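PDB 1G61: translation initiation factor 6 from Methanocaldococcus jannaschii, which binds the 50S ribosomal subunit and prevents it from joining the 30S subunit to form the 70S initiation complex. Local coordinates for residues N52-S56 / L72-E77. Residues are numbered along the deposited sequence; the frame is centred on the assembly and turned at random.
Sequences NIGGS and LPKIVE
Ile53 reaches residues 72-77 with two separate branches. A chi1 of -60° sets CG1 beside the backbone N and CG2 anti to it, and Ile53 CG2 rests 3.7 Å from both Pro73 CD and Pro73 CG. The other arm, extended through CG1, ends with Ile53 CD1 3.8 Å from Leu72 CD2; the two chains cross at about a right angle. Val76 comes in more loosely, its CG2 4.3 Å from Ile53 CG2. Ile53 also opens a tight type I' beta turn, 53-56, in the loop between strand 47-50 and helix 59-62, and this turn packs against the type I turn 73-76 by which strand 69-73 passes into helix 78-90. Gly54 CA makes a C-H...O contact of 3.2 Å with Ile75 O, the angle at hydrogen being 148°, while Ile75 CG1 lies 4.0 Å from Gly54 CA. Glu77, the N-cap residue of that helix, points its extended chain at the turn, and its carboxylate comes closest: Glu77 OE2 lies 3.4 Å from Gly55 N, at an angle too poor for a hydrogen bond. Glu80, in the helix's first turn, ties the glycines to the helix start, OE1 accepting from Gly54 N and Glu77 N, OE2 from Gly55 N.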
loop_
_atom_site.group_PDB
_atom_site.type_symbol
_atom_site.label_atom_id
_atom_site.label_comp_id
_atom_site.label_asym_id
_atom_site.label_seq_id
_atom_site.Cartn_x
_atom_site.Cartn_y
_atom_site.Cartn_z
ATOM N N ASN A 52 -7.689 -12.335 -6.903
ATOM C CA ASN A 52 -7.436 -11.510 -8.057
ATOM C C ASN A 52 -8.196 -10.195 -7.943
ATOM O O ASN A 52 -9.199 -10.120 -7.206
ATOM C CB ASN A 52 -7.938 -12.205 -9.334
ATOM C CG ASN A 52 -7.125 -13.417 -9.778
ATOM O OD1 ASN A 52 -5.959 -13.566 -9.445
ATOM N ND2 ASN A 52 -7.805 -14.263 -10.549
ATOM N N ILE A 53 -7.768 -9.192 -8.702
ATOM C CA ILE A 53 -8.555 -7.971 -8.942
ATOM C C ILE A 53 -8.537 -7.689 -10.460
ATOM O O ILE A 53 -7.445 -7.581 -10.993
ATOM C CB ILE A 53 -8.115 -6.732 -8.154
ATOM C CG1 ILE A 53 -8.220 -7.012 -6.637
ATOM C CG2 ILE A 53 -8.916 -5.490 -8.561
ATOM C CD1 ILE A 53 -7.754 -5.895 -5.720
ATOM N N GLY A 54 -9.701 -7.630 -11.104
ATOM C CA GLY A 54 -9.735 -7.430 -12.547
ATOM C C GLY A 54 -9.146 -8.624 -13.268
ATOM O O GLY A 54 -8.735 -8.517 -14.440
ATOM N N GLY A 55 -9.092 -9.805 -12.666
ATOM C CA GLY A 55 -8.546 -10.986 -13.285
ATOM C C GLY A 55 -7.071 -11.128 -13.027
ATOM O O GLY A 55 -6.492 -12.139 -13.471
ATOM N N SER A 56 -6.469 -10.162 -12.378
ATOM C CA SER A 56 -5.068 -9.887 -12.232
ATOM C C SER A 56 -4.520 -10.199 -10.852
ATOM O O SER A 56 -5.234 -10.036 -9.871
ATOM C CB SER A 56 -4.866 -8.374 -12.570
ATOM O OG SER A 56 -3.550 -7.981 -12.388
ATOM N N LEU A 72 -11.539 -0.117 -5.038
ATOM C CA LEU A 72 -11.350 -1.104 -6.108
ATOM C C LEU A 72 -11.554 -0.383 -7.436
ATOM O O LEU A 72 -12.371 0.536 -7.526
ATOM C CB LEU A 72 -12.356 -2.221 -5.923
ATOM C CG LEU A 72 -12.128 -3.076 -4.677
ATOM C CD1 LEU A 72 -13.363 -3.940 -4.406
ATOM C CD2 LEU A 72 -10.885 -3.944 -4.840
ATOM N N PRO A 73 -10.869 -0.826 -8.491
ATOM C CA PRO A 73 -11.020 -0.227 -9.815
ATOM C C PRO A 73 -12.260 -0.765 -10.509
ATOM O O PRO A 73 -12.876 -1.786 -10.118
ATOM C CB PRO A 73 -9.729 -0.697 -10.518
ATOM C CG PRO A 73 -9.525 -2.094 -9.985
ATOM C CD PRO A 73 -9.867 -1.924 -8.502
ATOM N N LYS A 74 -12.627 -0.062 -11.617
ATOM C CA LYS A 74 -13.865 -0.411 -12.303
ATOM C C LYS A 74 -13.806 -1.806 -12.917
ATOM O O LYS A 74 -14.861 -2.359 -13.260
ATOM C CB LYS A 74 -14.193 0.642 -13.376
ATOM C CG LYS A 74 -13.158 0.691 -14.503
ATOM C CD LYS A 74 -13.486 1.819 -15.476
ATOM C CE LYS A 74 -12.396 1.961 -16.531
ATOM N NZ LYS A 74 -12.879 2.696 -17.735
ATOM N N ILE A 75 -12.618 -2.364 -13.109
ATOM C CA ILE A 75 -12.470 -3.678 -13.734
ATOM C C ILE A 75 -12.675 -4.789 -12.722
ATOM O O ILE A 75 -12.571 -5.965 -13.105
ATOM C CB ILE A 75 -11.082 -3.780 -14.416
ATOM C CG1 ILE A 75 -9.892 -3.562 -13.467
ATOM C CG2 ILE A 75 -10.970 -2.888 -15.651
ATOM C CD1 ILE A 75 -8.540 -3.888 -14.112
ATOM N N VAL A 76 -12.930 -4.495 -11.426
ATOM C CA VAL A 76 -13.121 -5.606 -10.493
ATOM C C VAL A 76 -14.299 -6.441 -10.968
ATOM O O VAL A 76 -15.320 -5.923 -11.427
ATOM C CB VAL A 76 -13.256 -5.071 -9.044
ATOM C CG1 VAL A 76 -14.577 -4.303 -8.866
ATOM C CG2 VAL A 76 -13.156 -6.198 -8.040
ATOM N N GLU A 77 -14.172 -7.756 -10.867
ATOM C CA GLU A 77 -15.189 -8.669 -11.371
ATOM C C GLU A 77 -16.180 -9.025 -10.292
ATOM O O GLU A 77 -15.827 -8.988 -9.106
ATOM C CB GLU A 77 -14.481 -9.929 -11.942
ATOM C CG GLU A 77 -13.536 -9.448 -13.056
ATOM C CD GLU A 77 -12.721 -10.510 -13.736
ATOM O OE1 GLU A 77 -12.887 -11.718 -13.466
ATOM O OE2 GLU A 77 -11.859 -10.235 -14.607
#